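Local coordinates for flagellar biosynthesis protein FlaG (Helicobacter pylori, PDB 6JSX) that probably takes part in the biosynthesis of the bacterial flagellum, at residues Ser28-Asp31 / Thr32-Gly35; Val40-Ala43 / Asn44-Val48. One frame throughout, in Å; residues are numbered along the deposited sequence.

Contact 1 of 2, residues Ser28-Asp31 / Thr32-Gly35; sequences SYND and TIKG
N30 reaches over the turn that follows its own strand and lends its side-chain oxygen to the backbone of T32 and I33, an instructive case of an amide organising a loop from within. N30 CB lies 3.5 Å from I33 CG1, and the same methylene carbon of I33 packs against N30 CG, the two side chains meeting at about a right angle. OD1 reaches the turn because a chi1 of -165° sets CG opposite the backbone N and carries the amide beside the chain that leaves the residue, where OD1 receives two N-H groups. T32 N, 2.6 Å from N30 OD1, approaches in the carbonyl plane; I33 N, 3.1 Å from N30 OD1, sits well above that plane. The two donors thus come from different directions. ND2, the other branch, stays near I33 CG1.

The backbone pairs N30 with G35 next to this side chain. N30 N donates to G35 O at 3.1 Å, and G35 N returns a bond to N30 O at 3.3 Å, forming an antiparallel hydrogen-bonded pair. On another side of the turn, the Y29 ring carries its CD1 to 3.5 Å from G35 O, while its OH lies in van der Waals contact with K34 CD at 3.6 Å. The hydroxyl's hydrogen bond goes to S54 OG, and the tyrosine rests on helix 4-21. K34 bends at chi2, bringing CE to 3.2 Å from D31 O.

K34, with positive phi (53°), shares the position opposite N30 with G35. The result is a G1 beta bulge closing a hairpin connection, with the N30 side chain forming an Asx turn inside it.

Contact 2 of 2, residues Val40-Ala43 / Asn44-Val48; sequences VKDA and NGDKV
V40 pairs with V48 through two backbone bonds: V40 N to V48 O at 3.2 Å, and V48 N to V40 O at 2.9 Å. Their side chains lie side by side, V40 CG2 being 3.5 Å from V48 CG1, on a face that packs on the second subunit.

K41 turns to the other face, paired with K47 at a non-hydrogen-bonded position. Its aliphatic chain runs past the turn, placing K41 CD 3.2 Å from G45 O, and its CA offers a C-H to D46 O. NZ and the NZ of K47 each make a weak bond to one water, which bridges the two like charges.

D42 contributes its N, O and OD1 to the bonds of the turn. D42 N donates to D46 O at 2.9 Å, while D42 O accepts from G45 N. A chi1 of 70°, with CG between the backbone N and the carbonyl carbon, brings D42 OD1 over the loop to take D46 N at 2.9 Å, almost in line with the C-O bond, and, weakly, N44 N.

A43 and N44 occupy the corners of this type I turn, and G45 follows with a phi of 93°. G45 and D46 together face D42, making a 3:5 beta hairpin with a type I turn and G1 bulge.

In the fold
Contacts 1 and 2 illustrate how one antiparallel sheet can close both of its connections with a bulge and a side chain accepting loop N-H groups, an asparagine amide in one and an aspartate carboxylate in the other. Both are surface contacts. Contact 1 joins strand 26-30 to strand 35-41, and contact 2 joins strand 35-41 to strand 47-53, so the central strand enters from one turn and leaves by the other, their centres about 20 Å apart. Their surroundings differ: contact 1 sits nearer the middle of the chain, bordering helix 4-21 and untouched by the other chain, whereas contact 2 lies farther out, is richer in charge, and meets the second subunit, where K41 O bonds to R50 of that chain.

Contact 1 of 2, residues Ser28-Asp31 / Thr32-Gly35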
loop_
_atom_site.group_PDB
_atom_site.type_symbol
_atom_site.label_atom_id
_atom_site.label_comp_id
_atom_site.label_asym_id
_atom_site.label_seq_id
_atom_site.Cartn_x
_atom_site.Cartn_y
_atom_site.Cartn_z
ATOM N N SER A 28 -8.320 5.792 3.406
ATOM C CA SER A 28 -8.993 6.769 4.255
ATOM C C SER A 28 -8.823 6.391 5.707
ATOM O O SER A 28 -8.572 5.228 6.023
ATOM C CB SER A 28 -10.474 6.823 3.942
ATOM O OG SER A 28 -10.995 5.533 4.085
ATOM N N TYR A 29 -8.959 7.376 6.588
ATOM C CA TYR A 29 -9.050 7.077 8.003
ATOM C C TYR A 29 -10.509 6.897 8.394
ATOM O O TYR A 29 -11.327 7.794 8.182
ATOM C CB TYR A 29 -8.436 8.187 8.847
ATOM C CG TYR A 29 -8.440 7.887 10.338
ATOM C CD1 TYR A 29 -7.519 7.000 10.884
ATOM C CD2 TYR A 29 -9.359 8.486 11.196
ATOM C CE1 TYR A 29 -7.509 6.711 12.232
ATOM C CE2 TYR A 29 -9.347 8.216 12.555
ATOM C CZ TYR A 29 -8.415 7.327 13.072
ATOM O OH TYR A 29 -8.388 7.043 14.429
ATOM N N ASN A 30 -10.844 5.739 8.951
ATOM C CA ASN A 30 -12.150 5.581 9.572
ATOM C C ASN A 30 -12.081 5.942 11.060
ATOM O O ASN A 30 -11.301 5.352 11.821
ATOM C CB ASN A 30 -12.672 4.159 9.379
ATOM C CG ASN A 30 -14.148 4.035 9.674
ATOM O OD1 ASN A 30 -14.634 4.555 10.681
ATOM N ND2 ASN A 30 -14.875 3.351 8.790
ATOM N N ASP A 31 -12.884 6.917 11.475
ATOM C CA ASP A 31 -12.891 7.319 12.876
ATOM C C ASP A 31 -13.800 6.410 13.716
ATOM O O ASP A 31 -13.690 6.346 14.939
ATOM C CB ASP A 31 -13.278 8.796 13.030
ATOM C CG ASP A 31 -12.942 9.349 14.413
ATOM O OD1 ASP A 31 -11.753 9.651 14.669
ATOM O OD2 ASP A 31 -13.865 9.466 15.248
ATOM N N THR A 32 -14.690 5.691 13.045
ATOM C CA THR A 32 -15.585 4.774 13.732
ATOM C C THR A 32 -14.866 3.488 14.155
ATOM O O THR A 32 -14.968 3.062 15.307
ATOM C CB THR A 32 -16.807 4.470 12.864
ATOM O OG1 THR A 32 -17.519 5.692 12.632
ATOM C CG2 THR A 32 -17.718 3.462 13.541
ATOM N N ILE A 33 -14.116 2.887 13.236
ATOM C CA ILE A 33 -13.343 1.694 13.575
ATOM C C ILE A 33 -11.898 1.981 13.996
ATOM O O ILE A 33 -11.150 1.047 14.286
ATOM C CB ILE A 33 -13.355 0.647 12.441
ATOM C CG1 ILE A 33 -12.611 1.162 11.202
ATOM C CG2 ILE A 33 -14.769 0.260 12.110
ATOM C CD1 ILE A 33 -11.162 0.635 11.050
ATOM N N LYS A 34 -11.513 3.258 14.018
ATOM C CA LYS A 34 -10.181 3.679 14.471
ATOM C C LYS A 34 -9.050 2.947 13.746
ATOM O O LYS A 34 -8.261 2.232 14.365
ATOM C CB LYS A 34 -10.043 3.500 15.988
ATOM C CG LYS A 34 -11.059 4.293 16.821
ATOM C CD LYS A 34 -10.872 5.793 16.647
ATOM C CE LYS A 34 -11.843 6.592 17.502
ATOM N NZ LYS A 34 -11.426 6.651 18.932
ATOM N N GLY A 35 -8.983 3.119 12.432
ATOM C CA GLY A 35 -7.968 2.452 11.634
ATOM C C GLY A 35 -7.808 3.002 10.229
ATOM O O GLY A 35 -8.585 3.836 9.764
#

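Contact 2 of 2, residues Val40-Ala43 / Asn44-Val48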
loop_
_atom_site.group_PDB
_atom_site.type_symbol
_atom_site.label_atom_id
_atom_site.label_comp_id
_atom_site.label_asym_id
_atom_site.label_seq_id
_atom_site.Cartn_x
_atom_site.Cartn_y
_atom_site.Cartn_z
ATOM N N VAL A 40 -10.604 -1.479 -2.616
ATOM C CA VAL A 40 -10.614 -1.666 -4.058
ATOM C C VAL A 40 -11.967 -2.271 -4.451
ATOM O O VAL A 40 -12.590 -2.957 -3.647
ATOM C CB VAL A 40 -9.459 -2.603 -4.484
ATOM C CG1 VAL A 40 -8.124 -1.978 -4.139
ATOM C CG2 VAL A 40 -9.564 -3.927 -3.779
ATOM N N LYS A 41 -12.443 -2.003 -5.661
ATOM C CA LYS A 41 -13.680 -2.643 -6.124
ATOM C C LYS A 41 -13.356 -3.920 -6.891
ATOM O O LYS A 41 -12.409 -3.951 -7.684
ATOM C CB LYS A 41 -14.536 -1.688 -6.970
ATOM C CG LYS A 41 -15.145 -0.525 -6.173
ATOM C CD LYS A 41 -16.198 0.233 -6.982
ATOM C CE LYS A 41 -16.987 1.217 -6.116
ATOM N NZ LYS A 41 -16.138 2.333 -5.603
ATOM N N ASP A 42 -14.130 -4.974 -6.646
ATOM C CA ASP A 42 -13.875 -6.273 -7.272
ATOM C C ASP A 42 -14.399 -6.354 -8.706
ATOM O O ASP A 42 -14.714 -5.334 -9.321
ATOM C CB ASP A 42 -14.455 -7.417 -6.427
ATOM C CG ASP A 42 -15.981 -7.456 -6.436
ATOM O OD1 ASP A 42 -16.616 -6.486 -6.899
ATOM O OD2 ASP A 42 -16.548 -8.463 -5.960
ATOM N N ALA A 43 -14.509 -7.572 -9.226
ATOM C CA ALA A 43 -15.000 -7.759 -10.588
ATOM C C ALA A 43 -16.453 -7.304 -10.767
ATOM O O ALA A 43 -16.854 -6.919 -11.864
ATOM C CB ALA A 43 -14.825 -9.214 -11.039
ATOM N N ASN A 44 -17.239 -7.326 -9.696
ATOM C CA ASN A 44 -18.652 -6.965 -9.822
ATOM C C ASN A 44 -18.943 -5.493 -9.545
ATOM O O ASN A 44 -20.080 -5.038 -9.693
ATOM C CB ASN A 44 -19.546 -7.887 -8.975
ATOM C CG ASN A 44 -19.822 -9.232 -9.657
ATOM O OD1 ASN A 44 -18.951 -9.808 -10.322
ATOM N ND2 ASN A 44 -21.048 -9.729 -9.501
ATOM N N GLY A 45 -17.902 -4.756 -9.160
ATOM C CA GLY A 45 -18.004 -3.330 -8.894
ATOM C C GLY A 45 -18.283 -3.045 -7.439
ATOM O O GLY A 45 -18.582 -1.910 -7.075
ATOM N N ASP A 46 -18.180 -4.084 -6.611
ATOM C CA ASP A 46 -18.476 -4.006 -5.179
ATOM C C ASP A 46 -17.209 -3.824 -4.343
ATOM O O ASP A 46 -16.175 -4.419 -4.645
ATOM C CB ASP A 46 -19.184 -5.281 -4.720
ATOM C CG ASP A 46 -20.458 -5.556 -5.490
ATOM O OD1 ASP A 46 -21.210 -4.595 -5.772
ATOM O OD2 ASP A 46 -20.704 -6.740 -5.808
ATOM N N LYS A 47 -17.288 -3.026 -3.282
ATOM C CA LYS A 47 -16.097 -2.736 -2.489
ATOM C C LYS A 47 -15.640 -3.917 -1.646
ATOM O O LYS A 47 -16.435 -4.517 -0.924
ATOM C CB LYS A 47 -16.308 -1.518 -1.583
ATOM C CG LYS A 47 -16.332 -0.176 -2.300
ATOM C CD LYS A 47 -16.385 0.946 -1.283
ATOM C CE LYS A 47 -16.751 2.272 -1.919
ATOM N NZ LYS A 47 -16.644 3.378 -0.921
ATOM N N VAL A 48 -14.359 -4.254 -1.760
ATOM C CA VAL A 48 -13.712 -5.171 -0.829
ATOM C C VAL A 48 -12.727 -4.337 -0.019
ATOM O O VAL A 48 -11.995 -3.515 -0.580
ATOM C CB VAL A 48 -13.036 -6.377 -1.553
ATOM C CG1 VAL A 48 -12.245 -5.914 -2.745
ATOM C CG2 VAL A 48 -12.142 -7.166 -0.611
HETATM O O HOH W 1 -17.289 4.830 -3.668
#